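Local structure of bradyzoite surface antigen BSR4 (Toxoplasma gondii, 2JKS) at residues 35-40 with 120-124; 43-47 with 135-139; 204-210 with 273-279. The protein is a bradyzoite surface antigen built of two SRS domains, which binds zinc ions and probably takes part in the parasite's contact with its host. One frame throughout, in Å; residues are numbered along the deposited sequence.

Contact 1: residues 35-40 with 120-124. With ZN (zinc ion), chain D.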
loop_
_atom_site.group_PDB
_atom_site.type_symbol
_atom_site.label_atom_id
_atom_site.label_comp_id
_atom_site.label_asym_id
_atom_site.label_seq_id
_atom_site.Cartn_x
_atom_site.Cartn_y
_atom_site.Cartn_z
ATOM N N LEU A 35 -5.802 9.555 -0.347
ATOM C CA LEU A 35 -4.647 9.725 -1.239
ATOM C C LEU A 35 -4.454 8.472 -2.079
ATOM O O LEU A 35 -4.732 7.351 -1.636
ATOM C CB LEU A 35 -3.351 10.072 -0.477
ATOM C CG LEU A 35 -3.354 11.393 0.298
ATOM C CD1 LEU A 35 -2.104 11.511 1.131
ATOM C CD2 LEU A 35 -3.536 12.614 -0.643
ATOM N N SER A 36 -4.013 8.688 -3.316
ATOM C CA SER A 36 -3.763 7.605 -4.264
ATOM C C SER A 36 -2.954 8.135 -5.447
ATOM O O SER A 36 -2.720 9.345 -5.543
ATOM C CB SER A 36 -5.068 7.038 -4.820
ATOM O OG SER A 36 -5.895 8.072 -5.341
ATOM N N LYS A 37 -2.528 7.218 -6.327
ATOM C CA LYS A 37 -1.922 7.590 -7.619
ATOM C C LYS A 37 -2.712 8.724 -8.251
ATOM O O LYS A 37 -3.927 8.627 -8.441
ATOM C CB LYS A 37 -1.856 6.381 -8.586
ATOM C CG LYS A 37 -0.709 6.523 -9.638
ATOM C CD LYS A 37 -1.030 5.708 -10.874
ATOM C CE LYS A 37 0.004 5.947 -11.985
ATOM N NZ LYS A 37 0.322 4.659 -12.727
ATOM N N GLY A 38 -2.032 9.816 -8.539
ATOM C CA GLY A 38 -2.742 10.963 -9.154
ATOM C C GLY A 38 -3.322 11.976 -8.163
ATOM O O GLY A 38 -3.742 13.082 -8.567
ATOM N N ARG A 39 -3.353 11.616 -6.873
ATOM C CA ARG A 39 -3.809 12.520 -5.838
ATOM C C ARG A 39 -2.960 12.221 -4.637
ATOM O O ARG A 39 -3.376 11.580 -3.718
ATOM C CB ARG A 39 -5.311 12.355 -5.499
ATOM C CG ARG A 39 -6.215 12.144 -6.684
ATOM C CD ARG A 39 -7.641 12.028 -6.199
ATOM N NE ARG A 39 -8.163 13.337 -5.834
ATOM C CZ ARG A 39 -9.030 14.025 -6.573
ATOM N NH1 ARG A 39 -9.496 13.507 -7.719
ATOM N NH2 ARG A 39 -9.443 15.222 -6.151
ATOM N N MET A 40 -1.742 12.701 -4.683
ATOM C CA MET A 40 -0.677 12.253 -3.840
ATOM C C MET A 40 -0.361 13.233 -2.724
ATOM O O MET A 40 0.467 12.930 -1.856
ATOM C CB MET A 40 0.572 12.052 -4.714
ATOM C CG MET A 40 0.455 10.880 -5.732
ATOM S SD MET A 40 0.359 9.287 -4.889
ATOM C CE MET A 40 2.071 8.837 -4.907
ATOM N N LEU A 120 1.292 16.842 3.215
ATOM C CA LEU A 120 1.850 15.489 3.145
ATOM C C LEU A 120 1.884 15.132 1.683
ATOM O O LEU A 120 0.839 15.090 1.021
ATOM C CB LEU A 120 1.039 14.460 3.970
ATOM C CG LEU A 120 1.330 12.961 3.735
ATOM C CD1 LEU A 120 2.772 12.637 4.113
ATOM C CD2 LEU A 120 0.342 12.025 4.525
ATOM N N GLU A 121 3.084 14.935 1.147
ATOM C CA GLU A 121 3.203 14.598 -0.276
ATOM C C GLU A 121 3.740 13.163 -0.381
ATOM O O GLU A 121 4.868 12.894 -0.042
ATOM C CB GLU A 121 4.142 15.587 -1.011
ATOM C CG GLU A 121 4.489 15.131 -2.438
ATOM C CD GLU A 121 5.550 15.985 -3.047
ATOM O OE1 GLU A 121 6.696 16.009 -2.512
ATOM O OE2 GLU A 121 5.253 16.633 -4.064
ATOM N N LEU A 122 2.908 12.224 -0.823
ATOM C CA LEU A 122 3.453 10.922 -1.104
ATOM C C LEU A 122 4.101 10.873 -2.478
ATOM O O LEU A 122 3.700 11.621 -3.374
ATOM C CB LEU A 122 2.368 9.856 -0.965
ATOM C CG LEU A 122 1.656 9.868 0.378
ATOM C CD1 LEU A 122 0.611 8.781 0.361
ATOM C CD2 LEU A 122 2.620 9.705 1.530
ATOM N N HIS A 123 5.134 10.024 -2.612
ATOM C CA HIS A 123 5.798 9.713 -3.885
ATOM C C HIS A 123 5.325 8.288 -4.259
ATOM O O HIS A 123 4.762 7.558 -3.427
ATOM C CB HIS A 123 7.362 9.765 -3.823
ATOM C CG HIS A 123 7.950 11.115 -3.461
ATOM N ND1 HIS A 123 9.292 11.415 -3.615
ATOM C CD2 HIS A 123 7.374 12.249 -2.994
ATOM C CE1 HIS A 123 9.518 12.656 -3.217
ATOM N NE2 HIS A 123 8.364 13.190 -2.865
ATOM N N ASN A 124 5.536 7.881 -5.506
ATOM C CA ASN A 124 4.987 6.582 -5.948
ATOM C C ASN A 124 5.532 5.452 -5.114
ATOM O O ASN A 124 4.812 4.513 -4.721
ATOM C CB ASN A 124 5.205 6.382 -7.447
ATOM C CG ASN A 124 4.219 7.180 -8.301
ATOM O OD1 ASN A 124 3.104 7.544 -7.866
ATOM N ND2 ASN A 124 4.615 7.442 -9.541
HETATM ZN ZN ZN D . 10.631 10.068 -4.195
HETATM O O HOH W 1 1.016 10.000 -8.853
#
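Met-40 gives its carbonyl O to Leu-122 N in a 2.7 Å hydrogen bond, and its side chain lies against the residues that follow, Leu-122 to Asn-124. The chain bends at chi2 (-66°) and again at chi3 (-94°), which brings the terminal methyl against the backbone: Met-40 CE lies 3.3 Å from His-123 O, while Met-40 CB is 3.4 Å from Leu-122 O. Beneath this, packing is purely apolar. Leu-35 CD1 meets Leu-122 CD1 at 3.9 Å, the two side chains crossing at a slant, and Leu-35 also reaches the methyl end of Leu-120. Val-159 and Val-161 of strand 152-161 close over these leucines, so this part is buried.

Toward solvent the contact opens out. The type II turn from Ser-36 to Arg-39 approaches Asn-124 mainly through a water, which accepts from Gly-38 N at 3.1 Å and gives a weak bond to Asn-124 OD1. The aliphatic part of Lys-37 comes near the same amide oxygen without bonding to it. On the far side of the 120-124 backbone, His-123 ND1 binds a zinc ion at 2.0 Å together with Glu-125. The opposite ring nitrogen, His-123 NE2, donates to Glu-121 OE1 at 3.3 Å, in the plane of the imidazole but from above that of the carboxylate. This second bond would limit rotation of the ring and probably strengthens ND1 as a ligand. Thus the chain carries metal chemistry on its outer side and hydrophobic packing on its inner one.

Contact 2: residues 43-47 with 135-139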
loop_
_atom_site.group_PDB
_atom_site.type_symbol
_atom_site.label_atom_id
_atom_site.label_comp_id
_atom_site.label_asym_id
_atom_site.label_seq_id
_atom_site.Cartn_x
_atom_site.Cartn_y
_atom_site.Cartn_z
ATOM N N THR A 43 -3.402 18.410 2.193
ATOM C CA THR A 43 -3.091 19.540 3.045
ATOM C C THR A 43 -4.060 19.626 4.209
ATOM O O THR A 43 -5.243 19.301 4.062
ATOM C CB THR A 43 -2.999 20.891 2.285
ATOM O OG1 THR A 43 -4.283 21.238 1.787
ATOM C CG2 THR A 43 -2.024 20.813 1.105
ATOM N N PHE A 44 -3.551 20.093 5.360
ATOM C CA PHE A 44 -4.323 20.192 6.596
ATOM C C PHE A 44 -4.028 21.549 7.224
ATOM O O PHE A 44 -2.876 21.886 7.456
ATOM C CB PHE A 44 -3.987 19.037 7.564
ATOM C CG PHE A 44 -4.887 18.966 8.797
ATOM C CD1 PHE A 44 -6.258 19.161 8.701
ATOM C CD2 PHE A 44 -4.334 18.675 10.052
ATOM C CE1 PHE A 44 -7.085 19.070 9.812
ATOM C CE2 PHE A 44 -5.146 18.578 11.181
ATOM C CZ PHE A 44 -6.540 18.770 11.047
ATOM N N GLU A 45 -5.079 22.315 7.471
ATOM C CA GLU A 45 -4.918 23.629 8.093
ATOM C C GLU A 45 -5.800 23.753 9.334
ATOM O O GLU A 45 -6.937 23.225 9.360
ATOM C CB GLU A 45 -5.196 24.739 7.091
ATOM C CG GLU A 45 -5.229 26.113 7.728
ATOM C CD GLU A 45 -5.383 27.227 6.705
ATOM O OE1 GLU A 45 -5.757 26.918 5.542
ATOM O OE2 GLU A 45 -5.135 28.413 7.083
ATOM N N CYS A 46 -5.264 24.382 10.379
ATOM C CA CYS A 46 -6.037 24.634 11.602
ATOM C C CYS A 46 -5.898 26.062 12.056
ATOM O O CYS A 46 -4.781 26.532 12.277
ATOM C CB CYS A 46 -5.609 23.694 12.712
ATOM S SG CYS A 46 -5.867 21.990 12.209
ATOM N N SER A 47 -7.032 26.748 12.180
ATOM C CA SER A 47 -7.002 28.150 12.546
ATOM C C SER A 47 -8.024 28.438 13.625
ATOM O O SER A 47 -9.026 27.735 13.755
ATOM C CB SER A 47 -7.181 29.046 11.317
ATOM O OG SER A 47 -8.468 28.917 10.767
ATOM N N VAL A 135 -5.046 8.889 11.106
ATOM C CA VAL A 135 -5.850 9.984 11.670
ATOM C C VAL A 135 -4.856 11.070 12.174
ATOM O O VAL A 135 -3.787 10.774 12.753
ATOM C CB VAL A 135 -6.824 9.476 12.836
ATOM C CG1 VAL A 135 -7.278 10.617 13.744
ATOM C CG2 VAL A 135 -8.073 8.782 12.283
ATOM N N VAL A 136 -5.213 12.311 11.908
ATOM C CA VAL A 136 -4.566 13.499 12.464
ATOM C C VAL A 136 -5.748 14.406 12.864
ATOM O O VAL A 136 -6.905 14.168 12.479
ATOM C CB VAL A 136 -3.560 14.211 11.447
ATOM C CG1 VAL A 136 -2.304 13.328 11.108
ATOM C CG2 VAL A 136 -4.292 14.634 10.109
ATOM N N GLY A 137 -5.472 15.435 13.641
ATOM C CA GLY A 137 -6.544 16.293 14.096
ATOM C C GLY A 137 -5.986 17.563 14.697
ATOM O O GLY A 137 -4.776 17.699 14.840
ATOM N N CYS A 138 -6.869 18.500 15.027
ATOM C CA CYS A 138 -6.477 19.673 15.808
ATOM C C CYS A 138 -7.447 19.789 16.970
ATOM O O CYS A 138 -8.588 19.395 16.850
ATOM C CB CYS A 138 -6.501 20.945 14.943
ATOM S SG CYS A 138 -5.165 20.940 13.761
ATOM N N GLN A 139 -6.969 20.315 18.086
ATOM C CA GLN A 139 -7.830 20.587 19.256
ATOM C C GLN A 139 -7.525 22.006 19.718
ATOM O O GLN A 139 -6.348 22.418 19.777
ATOM C CB GLN A 139 -7.542 19.583 20.363
ATOM C CG GLN A 139 -8.518 19.651 21.538
ATOM C CD GLN A 139 -8.573 18.353 22.291
ATOM O OE1 GLN A 139 -9.505 17.559 22.141
ATOM N NE2 GLN A 139 -7.564 18.119 23.108
#
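Cys-46 SG and Cys-138 SG are joined by a 2.0 Å disulfide with a right-handed twist (chi3 82°), a covalent tie between strands 41-47 and 132-141. Beside it stands the Phe-44 ring. Phe-44 CE2 is 3.5 Å from Cys-138 SG, and that sulfur sits obliquely to the ring, 4.4 Å from the Phe-44 centroid; Cys-46 SG lies over one face, displaced toward the rim. At the ring edge, nearly in plane, Phe-44 CE2 comes to 3.8 Å from Gly-137 C, so the ring edge meets backbone there. Val-136 CG2 completes the shell, 4.0 Å from Phe-44 CD2. With CG anti to the backbone N (chi1 -172°), the phenyl group reaches across to the second strand.

Farther out, Trp-103 touches both Phe-44 and Val-136, and Ala-14 and Cys-16 of strand 13-17 cover Phe-44 from its own sheet. The axes of segments 43-47 and 135-139 come within 8.1 Å and differ by 16° in direction, with no hydrogen bond joining them. The two strands belong to different sheets, packed face to face through this core, in the disulfide-stitched beta sandwich of an SRS domain.

Contact 3: residues 204-210 with 273-279. With ZN (zinc ion), chain F.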
loop_
_atom_site.group_PDB
_atom_site.type_symbol
_atom_site.label_atom_id
_atom_site.label_comp_id
_atom_site.label_asym_id
_atom_site.label_seq_id
_atom_site.Cartn_x
_atom_site.Cartn_y
_atom_site.Cartn_z
ATOM N N SER A 204 6.290 -8.070 2.092
ATOM C CA SER A 204 6.125 -8.816 3.317
ATOM C C SER A 204 4.646 -9.101 3.564
ATOM O O SER A 204 4.337 -9.897 4.413
ATOM C CB SER A 204 6.770 -8.073 4.507
ATOM O OG SER A 204 6.152 -6.802 4.630
ATOM N N ASP A 205 3.746 -8.501 2.776
ATOM C CA ASP A 205 2.296 -8.693 2.945
ATOM C C ASP A 205 1.733 -9.868 2.133
ATOM O O ASP A 205 0.532 -10.178 2.206
ATOM C CB ASP A 205 1.571 -7.411 2.517
ATOM C CG ASP A 205 1.720 -6.307 3.546
ATOM O OD1 ASP A 205 1.644 -6.651 4.729
ATOM O OD2 ASP A 205 1.899 -5.117 3.184
ATOM N N GLY A 206 2.593 -10.520 1.374
ATOM C CA GLY A 206 2.098 -11.536 0.461
ATOM C C GLY A 206 2.914 -12.790 0.455
ATOM O O GLY A 206 3.990 -12.858 1.073
ATOM N N SER A 207 2.387 -13.791 -0.234
ATOM C CA SER A 207 3.007 -15.129 -0.278
ATOM C C SER A 207 2.953 -15.594 -1.696
ATOM O O SER A 207 1.913 -15.452 -2.339
ATOM C CB SER A 207 2.207 -16.129 0.578
ATOM O OG SER A 207 2.286 -15.768 1.949
ATOM N N LEU A 208 4.049 -16.176 -2.172
ATOM C CA LEU A 208 4.103 -16.755 -3.520
ATOM C C LEU A 208 3.115 -17.881 -3.713
ATOM O O LEU A 208 2.974 -18.767 -2.855
ATOM C CB LEU A 208 5.525 -17.227 -3.823
ATOM C CG LEU A 208 6.576 -16.150 -4.016
ATOM C CD1 LEU A 208 7.990 -16.673 -3.771
ATOM C CD2 LEU A 208 6.474 -15.544 -5.403
ATOM N N GLN A 209 2.438 -17.843 -4.854
ATOM C CA GLN A 209 1.468 -18.834 -5.219
ATOM C C GLN A 209 1.774 -19.415 -6.650
ATOM O O GLN A 209 2.069 -18.662 -7.571
ATOM C CB GLN A 209 0.080 -18.183 -5.162
ATOM C CG GLN A 209 -1.034 -19.134 -5.439
ATOM C CD GLN A 209 -1.503 -19.884 -4.189
ATOM O OE1 GLN A 209 -0.752 -20.075 -3.218
ATOM N NE2 GLN A 209 -2.751 -20.320 -4.226
ATOM N N PRO A 210 1.721 -20.767 -6.810
ATOM C CA PRO A 210 1.402 -21.741 -5.716
ATOM C C PRO A 210 2.562 -21.855 -4.760
ATOM O O PRO A 210 3.674 -21.421 -5.062
ATOM C CB PRO A 210 1.209 -23.094 -6.449
ATOM C CG PRO A 210 2.013 -22.935 -7.755
ATOM C CD PRO A 210 2.000 -21.419 -8.100
ATOM N N VAL A 273 1.328 -17.685 -12.057
ATOM C CA VAL A 273 1.723 -17.666 -10.673
ATOM C C VAL A 273 1.313 -16.291 -10.107
ATOM O O VAL A 273 0.671 -15.496 -10.781
ATOM C CB VAL A 273 3.252 -17.809 -10.514
ATOM C CG1 VAL A 273 3.726 -19.182 -10.944
ATOM C CG2 VAL A 273 3.962 -16.726 -11.360
ATOM N N GLY A 274 1.659 -16.047 -8.851
ATOM C CA GLY A 274 1.397 -14.751 -8.271
ATOM C C GLY A 274 1.615 -14.705 -6.786
ATOM O O GLY A 274 2.451 -15.457 -6.219
ATOM N N CYS A 275 0.879 -13.781 -6.163
ATOM C CA CYS A 275 1.004 -13.489 -4.739
ATOM C C CYS A 275 -0.372 -13.376 -4.142
ATOM O O CYS A 275 -1.254 -12.680 -4.669
ATOM C CB CYS A 275 1.798 -12.184 -4.515
ATOM S SG CYS A 275 3.466 -12.137 -5.192
ATOM N N VAL A 276 -0.566 -14.091 -3.031
ATOM C CA VAL A 276 -1.798 -13.966 -2.244
ATOM C C VAL A 276 -1.494 -13.295 -0.906
ATOM O O VAL A 276 -0.350 -13.383 -0.420
ATOM C CB VAL A 276 -2.534 -15.352 -2.093
ATOM C CG1 VAL A 276 -2.858 -15.905 -3.483
ATOM C CG2 VAL A 276 -1.647 -16.331 -1.364
ATOM N N PRO A 277 -2.482 -12.552 -0.339
ATOM C CA PRO A 277 -2.225 -11.927 0.971
ATOM C C PRO A 277 -1.847 -12.998 1.988
ATOM O O PRO A 277 -2.463 -14.094 1.996
ATOM C CB PRO A 277 -3.591 -11.294 1.364
ATOM C CG PRO A 277 -4.358 -11.160 0.122
ATOM C CD PRO A 277 -3.823 -12.226 -0.862
ATOM N N LYS A 278 -0.829 -12.724 2.798
ATOM C CA LYS A 278 -0.233 -13.795 3.585
ATOM C C LYS A 278 -1.179 -14.386 4.619
ATOM O O LYS A 278 -1.980 -13.673 5.220
ATOM C CB LYS A 278 1.103 -13.395 4.189
ATOM C CG LYS A 278 1.088 -12.452 5.351
ATOM C CD LYS A 278 2.557 -12.199 5.786
ATOM C CE LYS A 278 3.479 -13.433 5.520
ATOM N NZ LYS A 278 4.094 -13.481 4.120
ATOM N N LYS A 279 -1.114 -15.715 4.751
ATOM C CA LYS A 279 -1.940 -16.456 5.703
ATOM C C LYS A 279 -1.527 -15.931 7.065
ATOM O O LYS A 279 -0.352 -16.023 7.481
ATOM C CB LYS A 279 -1.794 -17.987 5.568
ATOM C CG LYS A 279 -0.918 -18.681 6.638
ATOM C CD LYS A 279 0.548 -18.874 6.199
ATOM C CE LYS A 279 0.757 -20.244 5.518
ATOM N NZ LYS A 279 2.082 -20.834 5.863
HETATM ZN ZN ZN F . 1.739 -5.379 6.319
HETATM O O HOH W 2 0.762 -17.200 3.520
HETATM O O HOH W 3 1.929 -6.490 8.472
#
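Gly-274 O takes the shortest bond of the contact, 2.7 Å from Gln-209 N, with Leu-208 CA adding a CA-H...O contact at 3.4 Å. The return bond from Gly-274 N to Gln-209 O completes this pair, and Ser-207 and Val-276 form a second hydrogen-bonded pair by the same reciprocal pattern. The pairing is antiparallel, and 206-209 is the outermost strand of its sheet within this chain. On one face, Val-276 CG1 packs 4.1 Å from Gln-209 CB; on the other, Leu-208 and Cys-275 both touch Ile-200, and Cys-275 is disulfide-bonded to Cys-202.

Beyond the end of strand 273-277, at the start of 206-209, Lys-278 takes over. Lys-278 N donates to Asp-205 O at 2.9 Å, and its side chain, folded back at chi3 (-31°) and chi4 (87°), passes Ser-204 O, with Lys-278 NZ making only a weak bond to Gly-206 O. A water joins Ser-207 OG, at 2.6 Å, to Lys-279 N. Asp-205 points its carboxylate the other way: OD1 coordinates a zinc ion at 2.0 Å, and a water and Glu-96 are further ligands. Since Glu-96 belongs to the first SRS domain, the metal bridges the two domains. Hydrogen bonding of the Asp-205 backbone to Lys-278 probably helps hold this carboxylate in place for the ion.

Contacts 1 and 2 share one SRS domain and alternate along the chain: 35-40 leads into 43-47 through strand 41-47, and 120-124 precedes 135-139. Their centres lie about 19 Å apart, with contact 2 deep in the sandwich, away from the zinc ions, and contact 1 at its end. Contact 3 belongs to the second SRS domain. Its centre is about 25 Å from that of contact 1, with nearest atoms about 13 Å apart, and about 37 Å from the centre of contact 2, which lies on the opposite side of the chain's centre. Contacts 1 and 3 sit by separate zinc ions near the junction of the two domains.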